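Local coordinates for endoglucanase (Bacillus akibai, PDB 1UWW), which hydrolyses internal beta-1,4-glucosidic bonds of cellulose and related beta-glucans, this piece being its family 28 carbohydrate-binding module, specific for non-crystalline cellulose, at residues L42-A47 / N51-E56; D87-D92 / I107-Q112; E134-V139 / Y143-K148. One frame throughout, in Å; residues are numbered along the deposited sequence.

Contact 1 (L42-A47 / N51-E56); sequences LTIEEA and NALSWE. With CA (calcium ion), chain C.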
loop_
_atom_site.group_PDB
_atom_site.type_symbol
_atom_site.label_atom_id
_atom_site.label_comp_id
_atom_site.label_asym_id
_atom_site.label_seq_id
_atom_site.Cartn_x
_atom_site.Cartn_y
_atom_site.Cartn_z
ATOM N N LEU A 42 23.266 -10.823 -0.437
ATOM C CA LEU A 42 22.176 -11.602 -1.026
ATOM C C LEU A 42 22.755 -12.956 -1.389
ATOM O O LEU A 42 23.635 -13.051 -2.255
ATOM C CB LEU A 42 21.657 -10.943 -2.294
ATOM C CG LEU A 42 20.714 -9.769 -2.169
ATOM C CD1 LEU A 42 20.606 -8.998 -3.481
ATOM C CD2 LEU A 42 19.342 -10.249 -1.738
ATOM N N THR A 43 22.293 -13.990 -0.718
ATOM C CA THR A 43 22.783 -15.350 -0.939
ATOM C C THR A 43 21.637 -16.320 -1.177
ATOM O O THR A 43 20.461 -15.993 -0.982
ATOM C CB THR A 43 23.642 -15.836 0.241
ATOM O OG1 THR A 43 22.851 -15.860 1.423
ATOM C CG2 THR A 43 24.829 -14.889 0.498
ATOM N N ILE A 44 21.969 -17.514 -1.619
ATOM C CA ILE A 44 20.975 -18.537 -1.819
ATOM C C ILE A 44 20.997 -19.474 -0.606
ATOM O O ILE A 44 22.041 -20.050 -0.279
ATOM C CB ILE A 44 21.251 -19.315 -3.132
ATOM C CG1 ILE A 44 21.295 -18.387 -4.367
ATOM C CG2 ILE A 44 20.184 -20.408 -3.307
ATOM C CD1 ILE A 44 20.163 -17.397 -4.466
ATOM N N GLU A 45 19.864 -19.622 0.068
ATOM C CA GLU A 45 19.761 -20.383 1.310
ATOM C C GLU A 45 18.513 -21.286 1.270
ATOM O O GLU A 45 17.515 -20.976 0.620
ATOM C CB GLU A 45 19.707 -19.450 2.524
ATOM C CG GLU A 45 20.823 -18.416 2.600
ATOM C CD GLU A 45 22.189 -18.999 2.877
ATOM O OE1 GLU A 45 22.277 -20.191 3.294
ATOM O OE2 GLU A 45 23.164 -18.239 2.641
ATOM N N GLU A 46 18.534 -22.388 2.014
ATOM C CA GLU A 46 17.419 -23.315 2.078
ATOM C C GLU A 46 16.268 -22.757 2.912
ATOM O O GLU A 46 16.475 -22.231 4.014
ATOM C CB GLU A 46 17.890 -24.660 2.633
ATOM C CG GLU A 46 16.813 -25.747 2.630
ATOM C CD GLU A 46 16.000 -25.822 3.920
ATOM O OE1 GLU A 46 16.497 -25.376 4.986
ATOM O OE2 GLU A 46 14.856 -26.339 3.903
ATOM N N ALA A 47 15.062 -22.836 2.379
ATOM C CA ALA A 47 13.847 -22.517 3.119
ATOM C C ALA A 47 12.752 -23.464 2.664
ATOM O O ALA A 47 12.431 -23.536 1.470
ATOM C CB ALA A 47 13.407 -21.075 2.882
ATOM N N ASN A 51 15.701 -24.053 -2.346
ATOM C CA ASN A 51 16.629 -22.950 -2.266
ATOM C C ASN A 51 15.942 -21.635 -2.625
ATOM O O ASN A 51 15.099 -21.584 -3.515
ATOM C CB ASN A 51 17.822 -23.199 -3.175
ATOM C CG ASN A 51 18.732 -24.260 -2.640
ATOM O OD1 ASN A 51 19.160 -24.215 -1.471
ATOM N ND2 ASN A 51 19.021 -25.243 -3.472
ATOM N N ALA A 52 16.329 -20.572 -1.925
ATOM C CA ALA A 52 15.641 -19.292 -1.988
ATOM C C ALA A 52 16.655 -18.144 -1.945
ATOM O O ALA A 52 17.726 -18.274 -1.382
ATOM C CB ALA A 52 14.706 -19.198 -0.832
ATOM N N LEU A 53 16.308 -17.012 -2.534
ATOM C CA LEU A 53 17.078 -15.771 -2.430
ATOM C C LEU A 53 16.907 -15.246 -0.992
ATOM O O LEU A 53 15.791 -15.144 -0.507
ATOM C CB LEU A 53 16.527 -14.757 -3.413
ATOM C CG LEU A 53 17.255 -13.415 -3.502
ATOM C CD1 LEU A 53 18.647 -13.582 -4.069
ATOM C CD2 LEU A 53 16.442 -12.427 -4.320
ATOM N N SER A 54 17.993 -14.864 -0.323
ATOM C CA SER A 54 17.960 -14.544 1.109
ATOM C C SER A 54 18.873 -13.397 1.502
ATOM O O SER A 54 19.920 -13.190 0.896
ATOM C CB SER A 54 18.285 -15.827 1.895
ATOM O OG SER A 54 18.101 -15.697 3.279
ATOM N N TRP A 55 18.431 -12.639 2.496
ATOM C CA TRP A 55 19.279 -11.626 3.135
ATOM C C TRP A 55 18.817 -11.505 4.578
ATOM O O TRP A 55 17.738 -11.939 4.936
ATOM C CB TRP A 55 19.234 -10.295 2.367
ATOM C CG TRP A 55 17.909 -9.598 2.380
ATOM C CD1 TRP A 55 17.552 -8.563 3.192
ATOM C CD2 TRP A 55 16.768 -9.849 1.525
ATOM N NE1 TRP A 55 16.261 -8.178 2.917
ATOM C CE2 TRP A 55 15.764 -8.937 1.891
ATOM C CE3 TRP A 55 16.494 -10.765 0.505
ATOM C CZ2 TRP A 55 14.515 -8.892 1.255
ATOM C CZ3 TRP A 55 15.238 -10.724 -0.115
ATOM C CH2 TRP A 55 14.280 -9.799 0.268
ATOM N N GLU A 56 19.622 -10.858 5.409
ATOM C CA GLU A 56 19.231 -10.549 6.770
ATOM C C GLU A 56 19.452 -9.077 7.070
ATOM O O GLU A 56 20.322 -8.430 6.503
ATOM C CB GLU A 56 19.860 -11.476 7.803
ATOM C CG GLU A 56 21.335 -11.574 7.890
ATOM C CD GLU A 56 21.749 -12.492 9.067
ATOM O OE1 GLU A 56 20.956 -13.376 9.523
ATOM O OE2 GLU A 56 22.863 -12.326 9.541
HETATM CA CA CA C . 13.656 -22.638 -4.943
HETATM O O HOH W 1 22.531 -13.617 2.858
HETATM O O HOH W 2 11.930 -23.450 -6.318
#
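Ser54 O is gripped by two donors. Thr43 N reaches it in the carbonyl plane at 3.0 Å, and a water that also donates to Thr43 OG1 adds a longer bond of 3.3 Å to Ser54 O. Leu42 CA makes a CA-H...O contact with Ser54 O at 3.4 Å. The partner bond, Ser54 N to Thr43 O (2.8 Å), completes one antiparallel hydrogen-bonded pair. Glu45 and Ala52 form the next.

Thr43 OG1, set between backbone N and carbonyl carbon (chi1 62°), also donates to the anti lone pair of Glu45 OE2 at 2.7 Å. Threonine and glutamate suit this partly exposed place, where the methylenes of Glu45 lie against Ser54 CB; Ser54 OG bonds to Val181 O and Arg180. On the other face, Ile44 CG2 rests on Asn51 CB at 3.7 Å. Leu42 lies alongside Trp55, CD2 touching CE3 at 3.7 Å; both are buried beside Leu74 and Trp32, where apolar groups need no polar partner.

Backbone bonds thus carry the hairpin, with Ile44, Leu53 and Leu42 packed together and hydroxyl, carboxylate and water linked on the Thr43 side. Asn51 O binds a calcium ion at 2.3 Å; Val21, Glu23, Ser50 and Asp184 complete its protein ligands, tying the hairpin to that site.

Contact 2 (D87-D92 / I107-Q112); sequences DYVTFD and INLVFQ. With CA (calcium ion), chain E.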
loop_
_atom_site.group_PDB
_atom_site.type_symbol
_atom_site.label_atom_id
_atom_site.label_comp_id
_atom_site.label_asym_id
_atom_site.label_seq_id
_atom_site.Cartn_x
_atom_site.Cartn_y
_atom_site.Cartn_z
ATOM N N ASP A 87 -2.472 -12.429 -14.300
ATOM C CA ASP A 87 -3.192 -11.535 -13.424
ATOM C C ASP A 87 -2.451 -11.169 -12.152
ATOM O O ASP A 87 -2.787 -10.165 -11.543
ATOM C CB ASP A 87 -4.564 -12.120 -13.074
ATOM C CG ASP A 87 -5.374 -12.419 -14.298
ATOM O OD1 ASP A 87 -5.404 -11.595 -15.247
ATOM O OD2 ASP A 87 -5.965 -13.510 -14.443
ATOM N N TYR A 88 -1.452 -11.969 -11.783
ATOM C CA TYR A 88 -0.732 -11.805 -10.515
ATOM C C TYR A 88 0.739 -11.993 -10.705
ATOM O O TYR A 88 1.186 -12.682 -11.613
ATOM C CB TYR A 88 -1.172 -12.838 -9.449
ATOM C CG TYR A 88 -2.646 -12.832 -9.160
ATOM C CD1 TYR A 88 -3.194 -11.943 -8.232
ATOM C CD2 TYR A 88 -3.501 -13.676 -9.848
ATOM C CE1 TYR A 88 -4.566 -11.916 -7.995
ATOM C CE2 TYR A 88 -4.876 -13.648 -9.611
ATOM C CZ TYR A 88 -5.386 -12.771 -8.695
ATOM O OH TYR A 88 -6.748 -12.761 -8.471
ATOM N N VAL A 89 1.525 -11.345 -9.835
ATOM C CA VAL A 89 2.875 -11.768 -9.508
ATOM C C VAL A 89 2.770 -12.440 -8.156
ATOM O O VAL A 89 2.157 -11.929 -7.218
ATOM C CB VAL A 89 3.843 -10.582 -9.474
ATOM C CG1 VAL A 89 5.207 -10.953 -8.856
ATOM C CG2 VAL A 89 4.063 -10.068 -10.900
ATOM N N THR A 90 3.302 -13.648 -8.086
ATOM C CA THR A 90 3.364 -14.414 -6.844
ATOM C C THR A 90 4.783 -14.803 -6.488
ATOM O O THR A 90 5.642 -14.963 -7.339
ATOM C CB THR A 90 2.510 -15.681 -6.942
ATOM O OG1 THR A 90 3.050 -16.586 -7.915
ATOM C CG2 THR A 90 1.099 -15.348 -7.417
ATOM N N PHE A 91 5.024 -14.923 -5.198
ATOM C CA PHE A 91 6.229 -15.536 -4.691
ATOM C C PHE A 91 5.979 -16.083 -3.288
ATOM O O PHE A 91 5.081 -15.639 -2.585
ATOM C CB PHE A 91 7.467 -14.594 -4.719
ATOM C CG PHE A 91 7.325 -13.286 -3.974
ATOM C CD1 PHE A 91 6.741 -12.174 -4.590
ATOM C CD2 PHE A 91 7.880 -13.131 -2.711
ATOM C CE1 PHE A 91 6.687 -10.938 -3.925
ATOM C CE2 PHE A 91 7.827 -11.917 -2.060
ATOM C CZ PHE A 91 7.205 -10.838 -2.673
ATOM N N ASP A 92 6.798 -17.064 -2.923
ATOM C CA ASP A 92 6.875 -17.514 -1.530
ATOM C C ASP A 92 7.816 -16.601 -0.764
ATOM O O ASP A 92 8.922 -16.330 -1.210
ATOM C CB ASP A 92 7.382 -18.960 -1.458
ATOM C CG ASP A 92 6.443 -19.912 -2.102
ATOM O OD1 ASP A 92 5.256 -19.989 -1.706
ATOM O OD2 ASP A 92 6.807 -20.594 -3.090
ATOM N N ILE A 107 4.605 -4.823 1.471
ATOM C CA ILE A 107 5.297 -5.235 0.255
ATOM C C ILE A 107 4.611 -4.584 -0.953
ATOM O O ILE A 107 3.388 -4.749 -1.143
ATOM C CB ILE A 107 5.300 -6.776 0.128
ATOM C CG1 ILE A 107 6.004 -7.378 1.350
ATOM C CG2 ILE A 107 5.978 -7.180 -1.159
ATOM C CD1 ILE A 107 6.020 -8.870 1.349
ATOM N N ASN A 108 5.366 -3.833 -1.755
ATOM C CA ASN A 108 4.867 -3.211 -2.967
ATOM C C ASN A 108 5.639 -3.651 -4.176
ATOM O O ASN A 108 6.785 -4.060 -4.108
ATOM C CB ASN A 108 4.930 -1.683 -2.847
ATOM C CG ASN A 108 3.842 -1.113 -1.927
ATOM O OD1 ASN A 108 4.143 -0.700 -0.827
ATOM N ND2 ASN A 108 2.562 -1.202 -2.358
ATOM N N LEU A 109 4.961 -3.620 -5.310
ATOM C CA LEU A 109 5.504 -4.087 -6.574
ATOM C C LEU A 109 5.429 -2.950 -7.584
ATOM O O LEU A 109 4.362 -2.372 -7.803
ATOM C CB LEU A 109 4.672 -5.266 -7.046
ATOM C CG LEU A 109 4.982 -5.872 -8.406
ATOM C CD1 LEU A 109 6.336 -6.520 -8.432
ATOM C CD2 LEU A 109 3.909 -6.926 -8.792
ATOM N N VAL A 110 6.554 -2.661 -8.216
ATOM C CA VAL A 110 6.718 -1.554 -9.147
ATOM C C VAL A 110 7.371 -2.074 -10.412
ATOM O O VAL A 110 8.227 -2.963 -10.370
ATOM C CB VAL A 110 7.587 -0.427 -8.539
ATOM C CG1 VAL A 110 7.873 0.695 -9.547
ATOM C CG2 VAL A 110 6.923 0.111 -7.294
ATOM N N PHE A 111 6.919 -1.588 -11.563
ATOM C CA PHE A 111 7.615 -1.753 -12.823
ATOM C C PHE A 111 8.006 -0.398 -13.366
ATOM O O PHE A 111 7.446 0.631 -12.975
ATOM C CB PHE A 111 6.729 -2.462 -13.862
ATOM C CG PHE A 111 6.232 -3.802 -13.425
ATOM C CD1 PHE A 111 7.061 -4.914 -13.432
ATOM C CD2 PHE A 111 4.932 -3.967 -12.999
ATOM C CE1 PHE A 111 6.573 -6.150 -13.024
ATOM C CE2 PHE A 111 4.467 -5.203 -12.605
ATOM C CZ PHE A 111 5.293 -6.269 -12.615
ATOM N N GLN A 112 8.949 -0.380 -14.279
ATOM C CA GLN A 112 9.394 0.884 -14.864
ATOM C C GLN A 112 9.347 0.891 -16.409
ATOM O O GLN A 112 10.383 1.054 -17.069
ATOM C CB GLN A 112 10.800 1.193 -14.347
ATOM C CG GLN A 112 10.922 1.225 -12.837
ATOM C CD GLN A 112 12.153 1.969 -12.399
ATOM O OE1 GLN A 112 13.165 1.366 -12.077
ATOM N NE2 GLN A 112 12.080 3.290 -12.422
HETATM CA CA CA E . 3.782 -20.904 -3.189
HETATM O O HOH W 3 5.271 -22.256 -4.654
HETATM O O HOH W 4 3.751 -22.290 -1.905
HETATM O O HOH W 5 2.129 -22.652 -3.999
HETATM O O HOH W 6 3.956 -18.798 -4.472
#
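Strands 88-92 and 107-111 face each other across the interior with axes 10.2 Å apart and a 130° angle between their directions. No hydrogen bond joins them, and their closest CA pair, Val89 and Leu109, is 8.6 Å apart: they belong to different sheets and meet through side chains alone. At the start of the first strand, Asp87 and Tyr88 form a classic beta bulge opposite Glu189.

Val89 and Leu109 both point across the gap. Leu109, with CG anti to its backbone N (chi1 176°), sends CD2 onto Val89 CB at 3.7 Å, and Val89 CG2 is almost as close to the same methyl, Leu109 CD2. The same CG2 comes to the edge of the Phe111 ring, near its plane, 4.3 Å from CZ. Farther along, the Phe91 ring reaches over so that its far corner meets a branch of Ile107, CZ to CG2 at 4.1 Å, again at the edge of the ring. Branched aliphatic and aromatic residues suit these buried places, since they span the space between sheets without polar groups to satisfy; Phe170 and Met166 of strand 165-173 and Val183 and Phe188 of strand 180-189 pack around them.

Thr90 and Asp92 put polar side chains on the face away from strand 107-111, where Asp92 OD1 binds a calcium ion at 2.3 Å. Two antiparallel sheets packed face to face through apolar side chains, with no backbone bond between them, make the beta-sandwich of this module.

Contact 3 (E134-V139 / Y143-K148); sequences EEANQV and YHYEVK. Unlike the reference sequence in segment 134-139: Ala136 (reference Pro). With CA (calcium ion), chain E.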
loop_
_atom_site.group_PDB
_atom_site.type_symbol
_atom_site.label_atom_id
_atom_site.label_comp_id
_atom_site.label_asym_id
_atom_site.label_seq_id
_atom_site.Cartn_x
_atom_site.Cartn_y
_atom_site.Cartn_z
ATOM N N GLU A 134 1.398 -15.698 15.356
ATOM C CA GLU A 134 0.900 -16.921 15.982
ATOM C C GLU A 134 -0.162 -17.599 15.095
ATOM O O GLU A 134 -0.364 -18.813 15.199
ATOM C CB GLU A 134 0.362 -16.584 17.383
ATOM C CG GLU A 134 -0.721 -15.509 17.396
ATOM C CD GLU A 134 -0.216 -14.068 17.543
ATOM O OE1 GLU A 134 0.988 -13.767 17.293
ATOM O OE2 GLU A 134 -1.051 -13.214 17.912
ATOM N N GLU A 135 -0.791 -16.828 14.203
ATOM C CA GLU A 135 -1.799 -17.320 13.242
ATOM C C GLU A 135 -1.236 -17.675 11.856
ATOM O O GLU A 135 -1.957 -18.221 11.020
ATOM C CB GLU A 135 -2.918 -16.274 13.046
ATOM C CG GLU A 135 -3.974 -16.220 14.151
ATOM C CD GLU A 135 -3.485 -15.598 15.445
ATOM O OE1 GLU A 135 -2.859 -14.505 15.402
ATOM O OE2 GLU A 135 -3.729 -16.205 16.516
ATOM N N ALA A 136 0.025 -17.330 11.598
ATOM C CA ALA A 136 0.663 -17.559 10.304
ATOM C C ALA A 136 1.109 -19.000 10.163
ATOM O O ALA A 136 1.370 -19.674 11.150
ATOM C CB ALA A 136 1.882 -16.624 10.137
ATOM N N ASN A 137 1.218 -19.461 8.926
ATOM C CA ASN A 137 1.812 -20.759 8.666
ATOM C C ASN A 137 3.282 -20.754 9.007
ATOM O O ASN A 137 4.007 -19.896 8.547
ATOM C CB ASN A 137 1.620 -21.133 7.211
ATOM C CG ASN A 137 0.192 -21.476 6.904
ATOM O OD1 ASN A 137 -0.511 -22.065 7.734
ATOM N ND2 ASN A 137 -0.261 -21.090 5.725
ATOM N N GLN A 138 3.719 -21.705 9.824
ATOM C CA GLN A 138 5.106 -21.794 10.227
ATOM C C GLN A 138 5.524 -23.210 10.563
ATOM O O GLN A 138 4.705 -24.037 10.977
ATOM C CB GLN A 138 5.366 -20.898 11.440
ATOM C CG GLN A 138 4.898 -21.479 12.750
ATOM C CD GLN A 138 5.661 -20.929 13.954
ATOM O OE1 GLN A 138 6.821 -21.272 14.187
ATOM N NE2 GLN A 138 4.997 -20.107 14.727
ATOM N N VAL A 139 6.812 -23.467 10.404
ATOM C CA VAL A 139 7.426 -24.696 10.899
ATOM C C VAL A 139 8.742 -24.318 11.541
ATOM O O VAL A 139 9.602 -23.732 10.906
ATOM C CB VAL A 139 7.654 -25.715 9.767
ATOM C CG1 VAL A 139 8.292 -27.000 10.333
ATOM C CG2 VAL A 139 6.345 -26.041 9.055
ATOM N N TYR A 143 8.342 -18.715 9.044
ATOM C CA TYR A 143 6.978 -18.316 8.698
ATOM C C TYR A 143 6.854 -18.186 7.179
ATOM O O TYR A 143 7.698 -17.562 6.565
ATOM C CB TYR A 143 6.657 -16.964 9.355
ATOM C CG TYR A 143 6.673 -17.011 10.865
ATOM C CD1 TYR A 143 7.845 -16.804 11.568
ATOM C CD2 TYR A 143 5.522 -17.293 11.591
ATOM C CE1 TYR A 143 7.860 -16.856 12.964
ATOM C CE2 TYR A 143 5.545 -17.333 12.967
ATOM C CZ TYR A 143 6.715 -17.125 13.627
ATOM O OH TYR A 143 6.774 -17.183 15.002
ATOM N N HIS A 144 5.802 -18.742 6.597
ATOM C CA HIS A 144 5.605 -18.808 5.142
ATOM C C HIS A 144 4.381 -18.022 4.733
ATOM O O HIS A 144 3.281 -18.302 5.177
ATOM C CB HIS A 144 5.457 -20.273 4.726
ATOM C CG HIS A 144 5.275 -20.488 3.258
ATOM N ND1 HIS A 144 4.927 -21.731 2.771
ATOM C CD2 HIS A 144 5.457 -19.692 2.179
ATOM C CE1 HIS A 144 4.838 -21.672 1.450
ATOM N NE2 HIS A 144 5.176 -20.453 1.058
ATOM N N TYR A 145 4.602 -17.031 3.877
ATOM C CA TYR A 145 3.538 -16.240 3.270
ATOM C C TYR A 145 3.514 -16.477 1.766
ATOM O O TYR A 145 4.534 -16.506 1.105
ATOM C CB TYR A 145 3.761 -14.747 3.539
ATOM C CG TYR A 145 3.732 -14.429 4.986
ATOM C CD1 TYR A 145 4.891 -14.540 5.758
ATOM C CD2 TYR A 145 2.542 -14.112 5.633
ATOM C CE1 TYR A 145 4.885 -14.306 7.114
ATOM C CE2 TYR A 145 2.535 -13.890 7.023
ATOM C CZ TYR A 145 3.693 -13.993 7.721
ATOM O OH TYR A 145 3.661 -13.751 9.079
ATOM N N GLU A 146 2.320 -16.656 1.240
ATOM C CA GLU A 146 2.071 -16.760 -0.191
ATOM C C GLU A 146 1.746 -15.383 -0.721
ATOM O O GLU A 146 0.587 -14.953 -0.695
ATOM C CB GLU A 146 0.881 -17.691 -0.392
ATOM C CG GLU A 146 1.178 -19.120 -0.023
ATOM C CD GLU A 146 2.006 -19.784 -1.082
ATOM O OE1 GLU A 146 2.289 -19.115 -2.110
ATOM O OE2 GLU A 146 2.362 -20.970 -0.910
ATOM N N VAL A 147 2.755 -14.643 -1.134
ATOM C CA VAL A 147 2.547 -13.285 -1.599
ATOM C C VAL A 147 1.922 -13.342 -2.995
ATOM O O VAL A 147 2.402 -14.048 -3.851
ATOM C CB VAL A 147 3.840 -12.490 -1.568
ATOM C CG1 VAL A 147 3.634 -11.066 -2.099
ATOM C CG2 VAL A 147 4.385 -12.487 -0.134
ATOM N N LYS A 148 0.792 -12.666 -3.160
ATOM C CA LYS A 148 0.060 -12.674 -4.431
ATOM C C LYS A 148 -0.407 -11.247 -4.669
ATOM O O LYS A 148 -1.182 -10.733 -3.887
ATOM C CB LYS A 148 -1.122 -13.653 -4.353
ATOM C CG LYS A 148 -1.964 -13.802 -5.578
ATOM C CD LYS A 148 -2.972 -14.960 -5.402
ATOM C CE LYS A 148 -3.749 -15.315 -6.662
ATOM N NZ LYS A 148 -4.112 -16.766 -6.692
HETATM CA CA CA E . 3.782 -20.904 -3.189
HETATM O O HOH W 7 1.088 -17.471 6.757
HETATM O O HOH W 8 1.555 -20.180 3.643
HETATM O O HOH W 4 3.751 -22.290 -1.905
HETATM O O HOH W 5 2.129 -22.652 -3.999
HETATM O O HOH W 3 5.271 -22.256 -4.654
HETATM O O HOH W 6 3.956 -18.798 -4.472
#
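Gln138 and Tyr143 are brought alongside each other by their first torsions. Gln138 holds CG between its backbone N and carbonyl carbon (chi1 78°) and then runs out extended, while Tyr143 places its ring beside its own backbone N. The two side chains point the same way from a non-hydrogen-bonded antiparallel pair, the amide plane turned 49° from the ring plane. Gln138 NE2 approaches Tyr143 CE2 at 3.3 Å, and Gln138 CB lies against CD2 of the same ring. A long, flexible, polar side chain suits this exposed spot: its CB and its terminal amide lie against the ring, and its OE1 accepts a hydrogen bond from Gly141 N in the turn.

Ala136 sits where two tyrosines converge. Its CB meets the edge of the Tyr143 ring, 4.0 Å from CD2, and Tyr145 OH at 3.5 Å; the small methyl rests against the outer parts of both side chains.

The backbone link is a single direct hydrogen bond, His144 N to Asn137 O, 2.9 Å and nearly straight at 169°. Water completes the joint. One molecule accepts from Asn137 N and donates to His144 O (2.8 Å); a second accepts from Asn137 ND2 and donates to the same carbonyl, lying above one face of the His144 imidazole toward its rim. Asparagine suits the position because its ND2 adds a second water donor beside the backbone N-H, and both waters reach His144 O.

On the other strand, Glu146 clasps a calcium ion with both carboxylate oxygens, OE1 at 2.6 Å and OE2 at 2.7 Å. His144 NE2 bonds to Asp92, a ligand of the same ion. The hairpin edge is therefore held by one direct bond, two waters and tyrosine packing, while its inner strand is held by backbone bonds to strand 88-97, to which the shared calcium ion adds a further tie.

Contacts 1 and 3 are hairpins at the two outer edges of one six-stranded antiparallel sheet, their centres 17 Å apart. Contact 2 joins an inner strand of that sheet to the facing sheet. Contacts 2 and 3 touch directly: strands 88-97 and 142-150 are neighbours, with Phe91 O 2.9 Å from Val147 N, and the calcium ion they share bridges the same two strands, close to where Asp92 OD1 lies 2.8 Å from His144 NE2. Contact 1 serves a different calcium site and stays clear of the others, its nearest atoms about 6 Å from contact 2 and about 8 Å from contact 3.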